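PDB 4HFQ: MutT/nudix family protein from Streptococcus pneumoniae, which hydrolyses UDP-linked precursors of peptidoglycan biosynthesis, acting as a UDP-X diphosphatase of the Nudix family. Local coordinates for residues A[73-78]-A[192-197]. Residues are numbered along the deposited sequence; the frame is centred on the assembly and turned at random.
Sequences RAWIVE and QVYQGH. With SO4 (sulfate ion), chain F.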
# COMPACT_ATOMS: atom_id res chain seq x y z
N ARG A 73 -2.24 0.18 -13.42
CA ARG A 73 -1.63 -0.13 -14.71
C ARG A 73 -2.59 -0.96 -15.53
O ARG A 73 -3.40 -1.72 -14.99
CB ARG A 73 -0.32 -0.91 -14.57
CG ARG A 73 0.79 -0.17 -13.83
CD ARG A 73 1.33 0.98 -14.66
NE ARG A 73 1.85 2.04 -13.79
CZ ARG A 73 2.40 3.16 -14.22
NH1 ARG A 73 2.58 3.38 -15.53
NH2 ARG A 73 2.80 4.08 -13.36
N ALA A 74 -2.47 -0.81 -16.86
CA ALA A 74 -3.30 -1.54 -17.82
C ALA A 74 -2.47 -2.55 -18.60
O ALA A 74 -1.43 -2.21 -19.16
CB ALA A 74 -3.96 -0.57 -18.79
N TRP A 75 -2.98 -3.77 -18.65
CA TRP A 75 -2.43 -4.86 -19.44
C TRP A 75 -3.34 -5.11 -20.61
O TRP A 75 -4.44 -5.62 -20.45
CB TRP A 75 -2.31 -6.08 -18.56
CG TRP A 75 -1.80 -7.31 -19.24
CD1 TRP A 75 -2.53 -8.33 -19.84
CD2 TRP A 75 -0.40 -7.70 -19.37
NE1 TRP A 75 -1.68 -9.31 -20.31
CE2 TRP A 75 -0.39 -8.98 -20.06
CE3 TRP A 75 0.82 -7.12 -18.98
CZ2 TRP A 75 0.79 -9.64 -20.36
CZ3 TRP A 75 2.00 -7.80 -19.29
CH2 TRP A 75 1.97 -9.05 -19.95
N ILE A 76 -2.89 -4.66 -21.78
CA ILE A 76 -3.68 -4.69 -23.03
C ILE A 76 -2.91 -5.55 -24.02
O ILE A 76 -1.80 -5.22 -24.40
CB ILE A 76 -3.82 -3.26 -23.57
CG1 ILE A 76 -4.54 -2.36 -22.54
CG2 ILE A 76 -4.55 -3.26 -24.92
CD1 ILE A 76 -4.19 -0.89 -22.65
N VAL A 77 -3.51 -6.67 -24.41
CA VAL A 77 -2.86 -7.59 -25.36
C VAL A 77 -3.62 -7.63 -26.68
O VAL A 77 -4.83 -7.83 -26.67
CB VAL A 77 -2.74 -9.02 -24.80
CG1 VAL A 77 -2.20 -10.01 -25.84
CG2 VAL A 77 -1.86 -9.04 -23.55
N GLU A 78 -2.90 -7.41 -27.78
CA GLU A 78 -3.47 -7.52 -29.12
C GLU A 78 -2.48 -8.29 -29.97
O GLU A 78 -1.29 -7.99 -29.97
CB GLU A 78 -3.70 -6.13 -29.71
CG GLU A 78 -4.78 -5.35 -28.98
CD GLU A 78 -5.07 -4.00 -29.60
OE1 GLU A 78 -4.58 -3.72 -30.72
OE2 GLU A 78 -5.80 -3.23 -28.95
N GLN A 192 1.86 -14.91 -17.67
CA GLN A 192 1.42 -16.20 -17.17
C GLN A 192 0.02 -16.15 -16.55
O GLN A 192 -0.79 -17.06 -16.76
CB GLN A 192 2.45 -16.77 -16.18
CG GLN A 192 3.82 -17.07 -16.81
CD GLN A 192 3.74 -18.03 -17.99
OE1 GLN A 192 4.38 -17.81 -19.03
NE2 GLN A 192 2.95 -19.07 -17.85
N VAL A 193 -0.28 -15.09 -15.79
CA VAL A 193 -1.64 -14.93 -15.24
C VAL A 193 -2.66 -14.73 -16.37
O VAL A 193 -3.72 -15.36 -16.41
CB VAL A 193 -1.73 -13.73 -14.27
CG1 VAL A 193 -3.15 -13.59 -13.72
CG2 VAL A 193 -0.75 -13.87 -13.11
N TYR A 194 -2.31 -13.85 -17.30
CA TYR A 194 -3.18 -13.52 -18.43
C TYR A 194 -3.56 -14.77 -19.24
O TYR A 194 -4.71 -14.92 -19.65
CB TYR A 194 -2.50 -12.48 -19.32
CG TYR A 194 -3.20 -12.27 -20.65
CD1 TYR A 194 -4.38 -11.55 -20.71
CD2 TYR A 194 -2.68 -12.81 -21.82
CE1 TYR A 194 -5.05 -11.38 -21.92
CE2 TYR A 194 -3.33 -12.63 -23.04
CZ TYR A 194 -4.51 -11.92 -23.07
OH TYR A 194 -5.17 -11.73 -24.27
N GLN A 195 -2.58 -15.65 -19.46
CA GLN A 195 -2.78 -16.88 -20.24
C GLN A 195 -3.40 -18.00 -19.40
O GLN A 195 -3.56 -19.12 -19.91
CB GLN A 195 -1.45 -17.36 -20.84
CG GLN A 195 -0.74 -16.36 -21.75
CD GLN A 195 -1.48 -16.13 -23.06
OE1 GLN A 195 -2.46 -16.79 -23.34
NE2 GLN A 195 -1.00 -15.17 -23.85
N GLY A 196 -3.75 -17.72 -18.14
CA GLY A 196 -4.43 -18.69 -17.28
C GLY A 196 -3.53 -19.83 -16.80
O GLY A 196 -4.04 -20.87 -16.36
N HIS A 197 -2.22 -19.62 -16.85
CA HIS A 197 -1.27 -20.63 -16.38
C HIS A 197 -1.09 -20.58 -14.89
O HIS A 197 -0.53 -21.50 -14.29
CB HIS A 197 0.07 -20.44 -17.07
CG HIS A 197 0.01 -20.54 -18.58
ND1 HIS A 197 1.06 -20.22 -19.36
CD2 HIS A 197 -1.01 -20.94 -19.45
CE1 HIS A 197 0.73 -20.40 -20.66
NE2 HIS A 197 -0.53 -20.85 -20.71
S SO4 F . 3.03 6.48 -17.81
O1 SO4 F . 3.95 7.41 -18.50
O2 SO4 F . 2.07 7.28 -17.01
O3 SO4 F . 2.30 5.65 -18.79
O4 SO4 F . 3.78 5.58 -16.91
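Trp75 and Val77, two residues apart on strand 69-78 and both pointing at the helix, together receive the ring of Tyr194 at the C-terminal end of helix 184-194. The tight part lies at the indole. Its NE1 edge comes up to the root of the tyrosine, 3.3 Å from Tyr194 CG and 3.4 Å from Tyr194 CB, and the five-membered ring of Trp75 and the phenol ring meet obliquely, their planes inclined at 56°. With CG anti to the backbone N in both aromatic residues (chi1 178° in Trp75), each ring reaches from its own backbone toward the other element. Buried behind this edge, the indole also packs on Ile187, Leu190 and Trp191 of the same helix and on Leu128 of strand 120-132.

Farther along the tyrosine, packing is looser. Val77 CG2 sits over one face of the phenol in a CH-pi contact, 4.0 Å from the ring centroid and 16° off its normal, while Val77 CB lies 3.7 Å from Tyr194 OH. Both residues are partly exposed here, and the chain beyond is more open still: a Schellman motif closes the helix, with Gly196 N bonded to Val193 O and His197 N to Gln192 O. Away from the helix, Arg73 NH1 donates a nearly straight hydrogen bond of 2.9 Å to O4 of a sulfate ion, probably taken up from the crystallisation liquor, and its NE forms a salt bridge with Asp71.

No hydrogen bond passes between residues 73-78 and 192-197, so here the helix end meets the strand through aromatic and aliphatic surfaces, by shape and dispersion.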